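Local coordinates for fructokinase (PDB 3LJS), which probably transfers a phosphate from ATP to fructose and belongs to the PfkB (ribokinase-like) carbohydrate kinases, at residues W220-L226 / W238-T242; A13-A19 / T90-A96; V44-L49 / M316-V322. One frame throughout, in Å; residues are numbered along the deposited sequence.

Contact 1 (W220-L226 / W238-T242); sequences WQGRAQL and WYTRT
L226 CA and T240 CA, 4.8 Å apart, mark the nearest backbone approach of the two segments, beside the antiparallel strands 226-230 and 237-240 near one edge of the large mixed sheet of this ribokinase-like fold. Beyond the strands the link passes to one side chain: R241 reaches back across the loop that leads from helix 212-220 into strand 226-230. Its chain is extended from CG to NE (chi2 -177°, chi3 -176°), which carries the guanidinium alongside two carbonyls of that loop, G222 O and A224 O. NE and NH2 grip A224 O side-on, at 2.9 Å from NE and 2.8 Å from NH2, both bonds bent at the hydrogen but lying in the guanidinium plane. NH2 also donates to G222 O at 2.9 Å, approaching from above that carbonyl's plane. Water 1 links G222 O to NH1 of R241, so much of the charged edge is tied to the loop backbone. The two faces of the group are occupied as well: the amide of Q225 lies over one, its plane 18° from the guanidinium and its NE2 above the centre, while the W220 carbonyl lies over the other. Nearer the backbone, CG of R241 rests on the six-membered ring of W220, 3.9 Å from its centroid. The far rim of this indole reaches the strand, with CZ2 4.2 Å from Y239 CB. R223 NH2 makes a salt bridge with D192. Water 2 joins the start of the arginine to the glutamine, accepting from R241 N at 3.0 Å and donating to Q225 OE1 at 2.9 Å.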
ATOM      1  N   TRP B 220      18.948  19.623  28.575  1.00 22.71           N
ATOM      2  CA  TRP B 220      19.207  20.988  29.025  1.00 23.05           C
ATOM      3  C   TRP B 220      20.466  21.577  28.378  1.00 25.60           C
ATOM      4  O   TRP B 220      20.686  22.790  28.429  1.00 24.19           O
ATOM      5  CB  TRP B 220      19.343  21.021  30.550  1.00 22.41           C
ATOM      6  CG  TRP B 220      18.115  20.591  31.327  1.00 21.06           C
ATOM      7  CD1 TRP B 220      18.093  20.144  32.615  1.00 22.38           C
ATOM      8  CD2 TRP B 220      16.742  20.621  30.893  1.00 22.00           C
ATOM      9  NE1 TRP B 220      16.803  19.894  33.014  1.00 21.57           N
ATOM     10  CE2 TRP B 220      15.952  20.176  31.979  1.00 21.74           C
ATOM     11  CE3 TRP B 220      16.102  20.980  29.698  1.00 20.41           C
ATOM     12  CZ2 TRP B 220      14.553  20.082  31.907  1.00 21.77           C
ATOM     13  CZ3 TRP B 220      14.707  20.883  29.627  1.00 21.68           C
ATOM     14  CH2 TRP B 220      13.953  20.438  30.726  1.00 20.53           C
ATOM     15  N   GLN B 221      21.287  20.718  27.771  1.00 27.28           N
ATOM     16  CA  GLN B 221      22.510  21.168  27.100  1.00 28.51           C
ATOM     17  C   GLN B 221      22.154  21.814  25.766  1.00 27.42           C
ATOM     18  O   GLN B 221      22.961  22.541  25.183  1.00 28.21           O
ATOM     19  CB  GLN B 221      23.456  19.990  26.843  1.00 31.88           C
ATOM     20  CG  GLN B 221      23.951  19.305  28.100  1.00 38.38           C
ATOM     21  CD  GLN B 221      24.675  20.263  29.024  1.00 42.35           C
ATOM     22  OE1 GLN B 221      25.733  20.797  28.682  1.00 46.69           O
ATOM     23  NE2 GLN B 221      24.103  20.495  30.199  1.00 44.77           N
ATOM     24  N   GLY B 222      20.948  21.532  25.282  1.00 24.27           N
ATOM     25  CA  GLY B 222      20.508  22.100  24.021  1.00 23.72           C
ATOM     26  C   GLY B 222      19.543  23.260  24.196  1.00 23.29           C
ATOM     27  O   GLY B 222      19.714  24.099  25.084  1.00 21.45           O
ATOM     28  N   ARG B 223      18.518  23.295  23.350  1.00 21.14           N
ATOM     29  CA  ARG B 223      17.508  24.351  23.376  1.00 22.46           C
ATOM     30  C   ARG B 223      16.334  24.079  24.334  1.00 20.67           C
ATOM     31  O   ARG B 223      15.638  25.005  24.738  1.00 17.80           O
ATOM     32  CB  ARG B 223      16.920  24.546  21.970  1.00 23.85           C
ATOM     33  CG  ARG B 223      17.908  24.903  20.862  1.00 28.48           C
ATOM     34  CD  ARG B 223      18.026  26.411  20.708  1.00 33.31           C
ATOM     35  NE  ARG B 223      16.714  27.050  20.711  1.00 32.21           N
ATOM     36  CZ  ARG B 223      16.514  28.337  20.975  1.00 33.67           C
ATOM     37  NH1 ARG B 223      17.544  29.129  21.250  1.00 33.02           N
ATOM     38  NH2 ARG B 223      15.282  28.827  21.003  1.00 32.77           N
ATOM     39  N   ALA B 224      16.116  22.812  24.682  1.00 20.10           N
ATOM     40  CA  ALA B 224      14.994  22.412  25.532  1.00 19.02           C
ATOM     41  C   ALA B 224      14.758  23.213  26.814  1.00 19.27           C
ATOM     42  O   ALA B 224      15.658  23.393  27.627  1.00 19.10           O
ATOM     43  CB  ALA B 224      15.117  20.926  25.877  1.00 19.64           C
ATOM     44  N   GLN B 225      13.522  23.665  26.996  1.00 19.18           N
ATOM     45  CA  GLN B 225      13.148  24.426  28.187  1.00 18.60           C
ATOM     46  C   GLN B 225      12.020  23.708  28.924  1.00 18.62           C
ATOM     47  O   GLN B 225      11.801  23.929  30.114  1.00 17.23           O
ATOM     48  CB  GLN B 225      12.696  25.839  27.797  1.00 19.80           C
ATOM     49  CG  GLN B 225      13.801  26.741  27.246  1.00 19.94           C
ATOM     50  CD  GLN B 225      14.863  27.090  28.283  1.00 22.43           C
ATOM     51  OE1 GLN B 225      14.606  27.070  29.490  1.00 24.99           O
ATOM     52  NE2 GLN B 225      16.057  27.432  27.813  1.00 24.60           N
ATOM     53  N   LEU B 226      11.303  22.844  28.212  1.00 18.62           N
ATOM     54  CA  LEU B 226      10.193  22.100  28.808  1.00 18.45           C
ATOM     55  C   LEU B 226      10.164  20.669  28.293  1.00 20.01           C
ATOM     56  O   LEU B 226      10.225  20.442  27.085  1.00 20.32           O
ATOM     57  CB  LEU B 226       8.862  22.772  28.471  1.00 18.33           C
ATOM     58  CG  LEU B 226       7.599  22.015  28.906  1.00 18.06           C
ATOM     59  CD1 LEU B 226       7.481  22.014  30.429  1.00 15.88           C
ATOM     60  CD2 LEU B 226       6.376  22.681  28.285  1.00 18.71           C
ATOM     61  N   TRP B 238       6.064  16.660  33.976  1.00 20.98           N
ATOM     62  CA  TRP B 238       6.685  17.760  33.251  1.00 21.32           C
ATOM     63  C   TRP B 238       7.951  18.181  33.984  1.00 20.10           C
ATOM     64  O   TRP B 238       8.044  18.043  35.204  1.00 19.85           O
ATOM     65  CB  TRP B 238       5.730  18.953  33.118  1.00 20.01           C
ATOM     66  CG  TRP B 238       5.300  19.574  34.420  1.00 19.81           C
ATOM     67  CD1 TRP B 238       4.142  19.333  35.101  1.00 21.05           C
ATOM     68  CD2 TRP B 238       6.014  20.555  35.178  1.00 18.97           C
ATOM     69  NE1 TRP B 238       4.087  20.109  36.236  1.00 20.35           N
ATOM     70  CE2 TRP B 238       5.227  20.867  36.308  1.00 20.88           C
ATOM     71  CE3 TRP B 238       7.246  21.203  35.013  1.00 19.00           C
ATOM     72  CZ2 TRP B 238       5.631  21.802  37.272  1.00 19.61           C
ATOM     73  CZ3 TRP B 238       7.648  22.135  35.972  1.00 17.73           C
ATOM     74  CH2 TRP B 238       6.841  22.421  37.085  1.00 17.08           C
ATOM     75  N   TYR B 239       8.927  18.673  33.228  1.00 19.63           N
ATOM     76  CA  TYR B 239      10.205  19.116  33.779  1.00 19.49           C
ATOM     77  C   TYR B 239      10.660  20.386  33.069  1.00 20.11           C
ATOM     78  O   TYR B 239      10.458  20.533  31.863  1.00 18.60           O
ATOM     79  CB  TYR B 239      11.289  18.063  33.546  1.00 20.19           C
ATOM     80  CG  TYR B 239      10.994  16.690  34.093  1.00 24.90           C
ATOM     81  CD1 TYR B 239      11.408  16.321  35.373  1.00 24.22           C
ATOM     82  CD2 TYR B 239      10.304  15.752  33.325  1.00 24.94           C
ATOM     83  CE1 TYR B 239      11.143  15.044  35.874  1.00 29.71           C
ATOM     84  CE2 TYR B 239      10.033  14.479  33.815  1.00 29.25           C
ATOM     85  CZ  TYR B 239      10.453  14.133  35.087  1.00 30.05           C
ATOM     86  OH  TYR B 239      10.173  12.878  35.566  1.00 36.48           O
ATOM     87  N   THR B 240      11.270  21.293  33.824  1.00 18.74           N
ATOM     88  CA  THR B 240      11.831  22.522  33.266  1.00 19.67           C
ATOM     89  C   THR B 240      13.217  22.565  33.882  1.00 19.93           C
ATOM     90  O   THR B 240      13.558  21.699  34.689  1.00 18.94           O
ATOM     91  CB  THR B 240      11.062  23.793  33.695  1.00 18.50           C
ATOM     92  OG1 THR B 240      11.140  23.944  35.118  1.00 18.88           O
ATOM     93  CG2 THR B 240       9.611  23.712  33.262  1.00 16.07           C
ATOM     94  N   ARG B 241      14.024  23.554  33.522  1.00 20.62           N
ATOM     95  CA  ARG B 241      15.363  23.620  34.096  1.00 21.30           C
ATOM     96  C   ARG B 241      15.353  24.040  35.564  1.00 22.02           C
ATOM     97  O   ARG B 241      16.383  23.984  36.227  1.00 22.41           O
ATOM     98  CB  ARG B 241      16.245  24.575  33.285  1.00 21.93           C
ATOM     99  CG  ARG B 241      16.390  24.144  31.839  1.00 21.38           C
ATOM    100  CD  ARG B 241      17.319  25.045  31.042  1.00 23.52           C
ATOM    101  NE  ARG B 241      17.330  24.633  29.643  1.00 22.72           N
ATOM    102  CZ  ARG B 241      18.286  24.935  28.772  1.00 27.98           C
ATOM    103  NH1 ARG B 241      19.332  25.662  29.153  1.00 25.63           N
ATOM    104  NH2 ARG B 241      18.195  24.506  27.515  1.00 24.14           N
ATOM    105  N   THR B 242      14.191  24.436  36.077  1.00 22.49           N
ATOM    106  CA  THR B 242      14.095  24.878  37.468  1.00 23.50           C
ATOM    107  C   THR B 242      13.207  24.030  38.375  1.00 23.81           C
ATOM    108  O   THR B 242      13.273  24.158  39.598  1.00 24.52           O
ATOM    109  CB  THR B 242      13.600  26.341  37.548  1.00 23.86           C
ATOM    110  OG1 THR B 242      12.360  26.470  36.840  1.00 26.34           O
ATOM    111  CG2 THR B 242      14.628  27.289  36.944  1.00 26.47           C
TER
HETATM  112  O   HOH W   1      21.585  25.351  26.952  1.00 38.40           O
HETATM  113  O   HOH W   2      13.121  25.600  31.493  1.00 19.60           O

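Contact 2 (A13-A19 / T90-A96); sequences ALIDMLA and TALAFVA
T90 CG2 comes within 4.2 Å of L14 CA, one residue ahead of the register that sets L14 against A91, just before two parallel strands, 14-19 and 92-97, pair in the four-stranded sheet that forms the lid of PfkB kinases. T90 OG1 is bonded to D62. A91 opens the pairing: its carbonyl accepts from I15 N in a nearly straight bond (176° at the hydrogen), and its CB touches L14 CB. L92 runs beside I15 and points the same way, its CD2 meeting I15 CB at 3.7 Å. At A93 both backbone polar atoms are used, N donating to I15 O and O accepting from M17 N, while the methyl turns to the face that also carries D16 and lies 3.6 Å from D16 OD1. F94 shares the other face with selenomethionine M17, whose CG, anti to its carbonyl carbon (chi1 -72°), sits over the ring toward the rim, 4.1 Å from the centroid. V95 closes the pairing, with N bonded to M17 O and O to A19 N. Just beyond, A96 CB makes a short contact of 3.4 Å with A19 CB. The axes of 14-19 and 92-96 cross at -21°. Strand 30-36 flanks the pair beyond 14-19 and strand 103-108 flanks it beyond 92-97, both antiparallel, while helix 63-75 packs on I15 and T90. The face of M17 and F94 meets the second subunit: M17 packs on its counterpart there, and F94 sets its ring edge-to-face with F64 of that subunit as well as with F31 of its own chain.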
ATOM      1  N   ALA B  13       1.608  12.865   6.639  1.00 20.42           N
ATOM      2  CA  ALA B  13       0.166  12.752   6.690  1.00 20.23           C
ATOM      3  C   ALA B  13       0.036  11.473   5.863  1.00 20.75           C
ATOM      4  O   ALA B  13       0.623  11.369   4.784  1.00 22.36           O
ATOM      5  CB  ALA B  13      -0.501  13.928   5.977  1.00 17.03           C
ATOM      6  N   LEU B  14      -0.684  10.488   6.373  1.00 21.35           N
ATOM      7  CA  LEU B  14      -0.834   9.236   5.645  1.00 22.52           C
ATOM      8  C   LEU B  14      -2.187   8.620   5.927  1.00 24.02           C
ATOM      9  O   LEU B  14      -2.972   9.170   6.699  1.00 24.00           O
ATOM     10  CB  LEU B  14       0.280   8.260   6.041  1.00 21.91           C
ATOM     11  CG  LEU B  14       0.573   8.097   7.538  1.00 24.97           C
ATOM     12  CD1 LEU B  14      -0.584   7.407   8.247  1.00 25.81           C
ATOM     13  CD2 LEU B  14       1.848   7.277   7.702  1.00 28.15           C
ATOM     14  N   ILE B  15      -2.452   7.475   5.303  1.00 22.75           N
ATOM     15  CA  ILE B  15      -3.719   6.781   5.485  1.00 23.51           C
ATOM     16  C   ILE B  15      -3.584   5.608   6.440  1.00 24.28           C
ATOM     17  O   ILE B  15      -2.718   4.748   6.261  1.00 25.02           O
ATOM     18  CB  ILE B  15      -4.259   6.233   4.140  1.00 23.29           C
ATOM     19  CG1 ILE B  15      -4.479   7.381   3.153  1.00 23.19           C
ATOM     20  CG2 ILE B  15      -5.548   5.463   4.367  1.00 23.39           C
ATOM     21  CD1 ILE B  15      -5.502   8.397   3.599  1.00 23.69           C
ATOM     22  N   ASP B  16      -4.422   5.588   7.472  1.00 25.14           N
ATOM     23  CA  ASP B  16      -4.431   4.472   8.407  1.00 26.26           C
ATOM     24  C   ASP B  16      -5.533   3.570   7.861  1.00 27.79           C
ATOM     25  O   ASP B  16      -6.687   3.997   7.762  1.00 27.20           O
ATOM     26  CB  ASP B  16      -4.811   4.909   9.831  1.00 28.65           C
ATOM     27  CG  ASP B  16      -3.719   5.715  10.522  1.00 30.83           C
ATOM     28  OD1 ASP B  16      -2.532   5.356  10.400  1.00 32.68           O
ATOM     29  OD2 ASP B  16      -4.056   6.699  11.212  1.00 32.20           O
HETATM   30  N   MSE B  17      -5.178   2.344   7.482  1.00 26.98           N
HETATM   31  CA  MSE B  17      -6.151   1.386   6.958  1.00 27.64           C
HETATM   32  C   MSE B  17      -6.485   0.406   8.078  1.00 27.73           C
HETATM   33  O   MSE B  17      -5.696  -0.484   8.395  1.00 26.13           O
HETATM   34  CB  MSE B  17      -5.573   0.642   5.752  1.00 30.90           C
HETATM   35  CG  MSE B  17      -5.450   1.487   4.500  1.00 35.98           C
HETATM   36 SE   MSE B  17      -7.167   1.904   3.698  1.00 49.75          SE
HETATM   37  CE  MSE B  17      -7.328   0.358   2.567  1.00 45.55           C
ATOM     38  N   LEU B  18      -7.666   0.587   8.665  1.00 27.12           N
ATOM     39  CA  LEU B  18      -8.128  -0.220   9.789  1.00 28.37           C
ATOM     40  C   LEU B  18      -8.793  -1.533   9.403  1.00 28.05           C
ATOM     41  O   LEU B  18      -9.911  -1.548   8.893  1.00 27.32           O
ATOM     42  CB  LEU B  18      -9.092   0.613  10.642  1.00 28.94           C
ATOM     43  CG  LEU B  18      -8.516   1.684  11.580  1.00 31.78           C
ATOM     44  CD1 LEU B  18      -7.366   2.425  10.937  1.00 29.77           C
ATOM     45  CD2 LEU B  18      -9.630   2.645  11.975  1.00 31.16           C
ATOM     46  N   ALA B  19      -8.105  -2.637   9.664  1.00 30.51           N
ATOM     47  CA  ALA B  19      -8.634  -3.956   9.345  1.00 33.46           C
ATOM     48  C   ALA B  19      -9.814  -4.268  10.254  1.00 34.43           C
ATOM     49  O   ALA B  19      -9.700  -4.176  11.476  1.00 35.54           O
ATOM     50  CB  ALA B  19      -7.550  -5.017   9.521  1.00 33.37           C
ATOM     51  N   THR B  90       1.056   7.846  -1.515  1.00 22.91           N
ATOM     52  CA  THR B  90       0.792   8.280  -0.155  1.00 21.66           C
ATOM     53  C   THR B  90       1.042   7.048   0.710  1.00 21.85           C
ATOM     54  O   THR B  90       0.591   5.949   0.382  1.00 21.94           O
ATOM     55  CB  THR B  90      -0.676   8.709   0.006  1.00 22.16           C
ATOM     56  OG1 THR B  90      -0.946   9.806  -0.875  1.00 22.92           O
ATOM     57  CG2 THR B  90      -0.962   9.114   1.441  1.00 19.86           C
ATOM     58  N   ALA B  91       1.771   7.223   1.802  1.00 20.45           N
ATOM     59  CA  ALA B  91       2.066   6.111   2.692  1.00 19.65           C
ATOM     60  C   ALA B  91       0.793   5.517   3.283  1.00 22.03           C
ATOM     61  O   ALA B  91      -0.199   6.224   3.507  1.00 21.90           O
ATOM     62  CB  ALA B  91       2.987   6.573   3.818  1.00 17.57           C
ATOM     63  N   LEU B  92       0.835   4.215   3.545  1.00 21.74           N
ATOM     64  CA  LEU B  92      -0.293   3.505   4.130  1.00 23.51           C
ATOM     65  C   LEU B  92       0.175   2.793   5.387  1.00 24.64           C
ATOM     66  O   LEU B  92       1.276   2.240   5.430  1.00 24.30           O
ATOM     67  CB  LEU B  92      -0.857   2.462   3.154  1.00 24.13           C
ATOM     68  CG  LEU B  92      -1.350   2.912   1.782  1.00 23.79           C
ATOM     69  CD1 LEU B  92      -1.776   1.674   0.982  1.00 23.59           C
ATOM     70  CD2 LEU B  92      -2.511   3.890   1.927  1.00 22.97           C
ATOM     71  N   ALA B  93      -0.666   2.817   6.411  1.00 23.90           N
ATOM     72  CA  ALA B  93      -0.366   2.153   7.667  1.00 26.01           C
ATOM     73  C   ALA B  93      -1.529   1.213   7.951  1.00 27.40           C
ATOM     74  O   ALA B  93      -2.608   1.651   8.352  1.00 27.55           O
ATOM     75  CB  ALA B  93      -0.227   3.179   8.792  1.00 25.36           C
ATOM     76  N   PHE B  94      -1.320  -0.076   7.711  1.00 29.08           N
ATOM     77  CA  PHE B  94      -2.360  -1.065   7.949  1.00 29.34           C
ATOM     78  C   PHE B  94      -2.346  -1.476   9.414  1.00 31.40           C
ATOM     79  O   PHE B  94      -1.299  -1.823   9.962  1.00 31.56           O
ATOM     80  CB  PHE B  94      -2.146  -2.281   7.044  1.00 27.98           C
ATOM     81  CG  PHE B  94      -2.592  -2.064   5.628  1.00 27.38           C
ATOM     82  CD1 PHE B  94      -3.918  -2.276   5.266  1.00 25.86           C
ATOM     83  CD2 PHE B  94      -1.699  -1.612   4.662  1.00 26.96           C
ATOM     84  CE1 PHE B  94      -4.354  -2.042   3.968  1.00 25.79           C
ATOM     85  CE2 PHE B  94      -2.118  -1.370   3.361  1.00 27.37           C
ATOM     86  CZ  PHE B  94      -3.456  -1.586   3.009  1.00 28.71           C
ATOM     87  N   VAL B  95      -3.512  -1.418  10.050  1.00 32.07           N
ATOM     88  CA  VAL B  95      -3.635  -1.777  11.456  1.00 32.73           C
ATOM     89  C   VAL B  95      -4.583  -2.966  11.605  1.00 34.48           C
ATOM     90  O   VAL B  95      -5.714  -2.940  11.108  1.00 32.40           O
ATOM     91  CB  VAL B  95      -4.189  -0.591  12.289  1.00 32.91           C
ATOM     92  CG1 VAL B  95      -4.221  -0.959  13.762  1.00 32.51           C
ATOM     93  CG2 VAL B  95      -3.332   0.648  12.068  1.00 33.12           C
ATOM     94  N   ALA B  96      -4.118  -4.009  12.283  1.00 36.62           N
ATOM     95  CA  ALA B  96      -4.933  -5.199  12.489  1.00 40.74           C
ATOM     96  C   ALA B  96      -4.514  -5.939  13.749  1.00 43.72           C
ATOM     97  O   ALA B  96      -3.992  -5.342  14.691  1.00 43.41           O
ATOM     98  CB  ALA B  96      -4.816  -6.121  11.284  1.00 40.32           C
TER

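Contact 3 (V44-L49 / M316-V322); sequences VAVARL and MPMLSEV
R48 reaches from helix 38-49 onto the 316-318 turn that leads into helix 319-328. Its CG lies anti to the backbone N (chi1 -172°), and a bend at chi2 (65°) folds the guanidinium back over the turn. NE donates to M316 O at 3.1 Å, with that oxygen in the guanidinium plane, although the donor stands above the plane of the carbonyl. Selenomethionine M318 covers one face, its CG 3.4 Å from R48 CZ and over the centre of the group. Water 5 joins R48 NH2, M316 O and E321 OE1; M318, at the N-cap of helix 319-328, has its N bonded to the same E321 oxygen, which accepts through its anti lone pair. Selenomethionine M316, bent at chi2 (-61°), crosses V44 at about a right angle and brings CE to 3.9 Å from A45 CB. Water 3 bridges A45 O and P317 O, and water 4 bridges R48 O and L319 N. On the buried side L49 CD2 meets V322 CG2 at 4.0 Å. Helix 289-305 packs against P317, L319 and V322, helix 262-275 supplies Y270 to both L49 and L319, and strand 53-60 touches helix 38-49 through V46 and A47.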
ATOM      1  N   VAL B  44      -5.043  18.812  12.979  1.00 17.88           N
ATOM      2  CA  VAL B  44      -6.496  18.735  13.013  1.00 19.76           C
ATOM      3  C   VAL B  44      -7.037  19.025  14.406  1.00 19.31           C
ATOM      4  O   VAL B  44      -8.101  19.631  14.554  1.00 19.07           O
ATOM      5  CB  VAL B  44      -6.997  17.354  12.535  1.00 20.55           C
ATOM      6  CG1 VAL B  44      -8.508  17.271  12.677  1.00 25.51           C
ATOM      7  CG2 VAL B  44      -6.603  17.142  11.077  1.00 20.70           C
ATOM      8  N   ALA B  45      -6.308  18.598  15.432  1.00 18.83           N
ATOM      9  CA  ALA B  45      -6.749  18.851  16.801  1.00 19.23           C
ATOM     10  C   ALA B  45      -6.728  20.354  17.073  1.00 18.96           C
ATOM     11  O   ALA B  45      -7.636  20.887  17.707  1.00 19.61           O
ATOM     12  CB  ALA B  45      -5.839  18.124  17.793  1.00 20.00           C
ATOM     13  N   VAL B  46      -5.686  21.031  16.596  1.00 17.39           N
ATOM     14  CA  VAL B  46      -5.559  22.475  16.788  1.00 17.38           C
ATOM     15  C   VAL B  46      -6.668  23.219  16.038  1.00 17.53           C
ATOM     16  O   VAL B  46      -7.266  24.152  16.569  1.00 17.75           O
ATOM     17  CB  VAL B  46      -4.183  23.001  16.284  1.00 17.28           C
ATOM     18  CG1 VAL B  46      -4.143  24.533  16.354  1.00 16.64           C
ATOM     19  CG2 VAL B  46      -3.057  22.419  17.126  1.00 14.78           C
ATOM     20  N   ALA B  47      -6.941  22.799  14.806  1.00 17.38           N
ATOM     21  CA  ALA B  47      -7.968  23.442  13.989  1.00 19.27           C
ATOM     22  C   ALA B  47      -9.362  23.287  14.598  1.00 19.90           C
ATOM     23  O   ALA B  47     -10.186  24.193  14.524  1.00 19.33           O
ATOM     24  CB  ALA B  47      -7.950  22.862  12.584  1.00 19.40           C
ATOM     25  N   ARG B  48      -9.620  22.135  15.200  1.00 19.04           N
ATOM     26  CA  ARG B  48     -10.917  21.880  15.808  1.00 20.49           C
ATOM     27  C   ARG B  48     -11.156  22.843  16.981  1.00 20.49           C
ATOM     28  O   ARG B  48     -12.294  23.236  17.251  1.00 20.15           O
ATOM     29  CB  ARG B  48     -10.979  20.427  16.282  1.00 22.28           C
ATOM     30  CG  ARG B  48     -12.339  19.959  16.766  1.00 25.39           C
ATOM     31  CD  ARG B  48     -13.371  19.951  15.650  1.00 27.95           C
ATOM     32  NE  ARG B  48     -14.591  19.266  16.076  1.00 31.39           N
ATOM     33  CZ  ARG B  48     -15.801  19.524  15.591  1.00 33.28           C
ATOM     34  NH1 ARG B  48     -15.959  20.457  14.661  1.00 32.26           N
ATOM     35  NH2 ARG B  48     -16.853  18.849  16.034  1.00 34.52           N
ATOM     36  N   LEU B  49     -10.080  23.226  17.665  1.00 17.58           N
ATOM     37  CA  LEU B  49     -10.171  24.142  18.797  1.00 19.07           C
ATOM     38  C   LEU B  49     -10.281  25.600  18.344  1.00 19.33           C
ATOM     39  O   LEU B  49     -10.563  26.484  19.151  1.00 20.39           O
ATOM     40  CB  LEU B  49      -8.945  23.984  19.700  1.00 15.58           C
ATOM     41  CG  LEU B  49      -8.756  22.609  20.347  1.00 15.70           C
ATOM     42  CD1 LEU B  49      -7.369  22.531  20.985  1.00 14.98           C
ATOM     43  CD2 LEU B  49      -9.839  22.382  21.391  1.00 15.28           C
HETATM   44  N   MSE B 316     -12.124  14.974  17.079  1.00 28.20           N
HETATM   45  CA  MSE B 316     -11.372  15.889  17.935  1.00 27.16           C
HETATM   46  C   MSE B 316     -12.406  16.789  18.607  1.00 25.23           C
HETATM   47  O   MSE B 316     -13.431  17.119  18.011  1.00 23.77           O
HETATM   48  CB  MSE B 316     -10.397  16.725  17.101  1.00 30.01           C
HETATM   49  CG  MSE B 316      -9.355  15.892  16.365  1.00 35.94           C
HETATM   50 SE   MSE B 316      -8.238  14.888  17.588  1.00 45.85          SE
HETATM   51  CE  MSE B 316      -6.701  14.610  16.421  1.00 42.10           C
ATOM     52  N   PRO B 317     -12.151  17.201  19.855  1.00 22.66           N
ATOM     53  CA  PRO B 317     -13.109  18.058  20.557  1.00 22.04           C
ATOM     54  C   PRO B 317     -12.988  19.550  20.241  1.00 22.26           C
ATOM     55  O   PRO B 317     -11.910  20.041  19.900  1.00 20.90           O
ATOM     56  CB  PRO B 317     -12.804  17.763  22.016  1.00 21.60           C
ATOM     57  CG  PRO B 317     -11.296  17.656  21.992  1.00 22.41           C
ATOM     58  CD  PRO B 317     -11.047  16.800  20.749  1.00 20.64           C
HETATM   59  N   MSE B 318     -14.106  20.259  20.353  1.00 20.95           N
HETATM   60  CA  MSE B 318     -14.129  21.695  20.128  1.00 20.34           C
HETATM   61  C   MSE B 318     -13.779  22.367  21.455  1.00 19.04           C
HETATM   62  O   MSE B 318     -13.826  21.734  22.513  1.00 17.36           O
HETATM   63  CB  MSE B 318     -15.515  22.151  19.669  1.00 23.29           C
HETATM   64  CG  MSE B 318     -15.961  21.558  18.345  1.00 29.21           C
HETATM   65 SE   MSE B 318     -17.708  22.239  17.825  1.00 41.52          SE
HETATM   66  CE  MSE B 318     -18.780  21.280  19.120  1.00 28.92           C
ATOM     67  N   LEU B 319     -13.428  23.647  21.399  1.00 18.65           N
ATOM     68  CA  LEU B 319     -13.054  24.378  22.605  1.00 19.88           C
ATOM     69  C   LEU B 319     -14.128  24.295  23.693  1.00 19.84           C
ATOM     70  O   LEU B 319     -13.828  24.002  24.851  1.00 17.85           O
ATOM     71  CB  LEU B 319     -12.763  25.842  22.266  1.00 19.43           C
ATOM     72  CG  LEU B 319     -12.379  26.737  23.448  1.00 20.35           C
ATOM     73  CD1 LEU B 319     -11.151  26.167  24.150  1.00 19.06           C
ATOM     74  CD2 LEU B 319     -12.105  28.149  22.952  1.00 19.72           C
ATOM     75  N   SER B 320     -15.380  24.528  23.313  1.00 20.12           N
ATOM     76  CA  SER B 320     -16.483  24.488  24.270  1.00 19.58           C
ATOM     77  C   SER B 320     -16.558  23.160  25.028  1.00 19.45           C
ATOM     78  O   SER B 320     -16.800  23.143  26.236  1.00 19.59           O
ATOM     79  CB  SER B 320     -17.810  24.742  23.548  1.00 18.68           C
ATOM     80  OG  SER B 320     -18.000  23.801  22.503  1.00 22.93           O
ATOM     81  N   GLU B 321     -16.354  22.057  24.316  1.00 18.43           N
ATOM     82  CA  GLU B 321     -16.404  20.731  24.921  1.00 19.09           C
ATOM     83  C   GLU B 321     -15.246  20.486  25.884  1.00 18.86           C
ATOM     84  O   GLU B 321     -15.420  19.854  26.927  1.00 17.19           O
ATOM     85  CB  GLU B 321     -16.402  19.667  23.824  1.00 19.61           C
ATOM     86  CG  GLU B 321     -17.569  19.815  22.872  1.00 22.74           C
ATOM     87  CD  GLU B 321     -17.548  18.793  21.760  1.00 24.13           C
ATOM     88  OE1 GLU B 321     -16.510  18.685  21.074  1.00 23.42           O
ATOM     89  OE2 GLU B 321     -18.571  18.105  21.565  1.00 28.30           O
ATOM     90  N   VAL B 322     -14.062  20.977  25.530  1.00 18.06           N
ATOM     91  CA  VAL B 322     -12.902  20.820  26.397  1.00 18.13           C
ATOM     92  C   VAL B 322     -13.092  21.652  27.668  1.00 18.33           C
ATOM     93  O   VAL B 322     -12.874  21.166  28.779  1.00 18.36           O
ATOM     94  CB  VAL B 322     -11.609  21.280  25.695  1.00 18.27           C
ATOM     95  CG1 VAL B 322     -10.433  21.207  26.673  1.00 18.73           C
ATOM     96  CG2 VAL B 322     -11.349  20.415  24.473  1.00 18.48           C
TER
HETATM   97  O   HOH W   3      -9.232  19.315  19.336  1.00 17.83           O
HETATM   98  O   HOH W   4     -13.678  25.070  18.862  1.00 21.74           O
HETATM   99  O   HOH W   5     -16.263  17.110  18.509  1.00 44.67           O

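Overall arrangement
Along the chain, contact 2 closes before contact 1 begins, whereas contact 3 (44-49 with 316-322) encloses contact 1 in sequence and its segments alternate with those of contact 2. Contacts 1 and 2 lie on opposite sides of the chain's centre, their own centres 35 Å apart: the first near one edge of the nine-stranded sheet, the second in the separate four-stranded lid sheet that meets the other subunit. Contact 3 is 23 Å from contact 2 and 28 Å from contact 1, centre to centre, and joins the C-terminal helix to helix 38-49. Helix 289-305 packs against both contacts 1 and 3. Nearest atoms of any two contacts are about 9 to 23 Å apart.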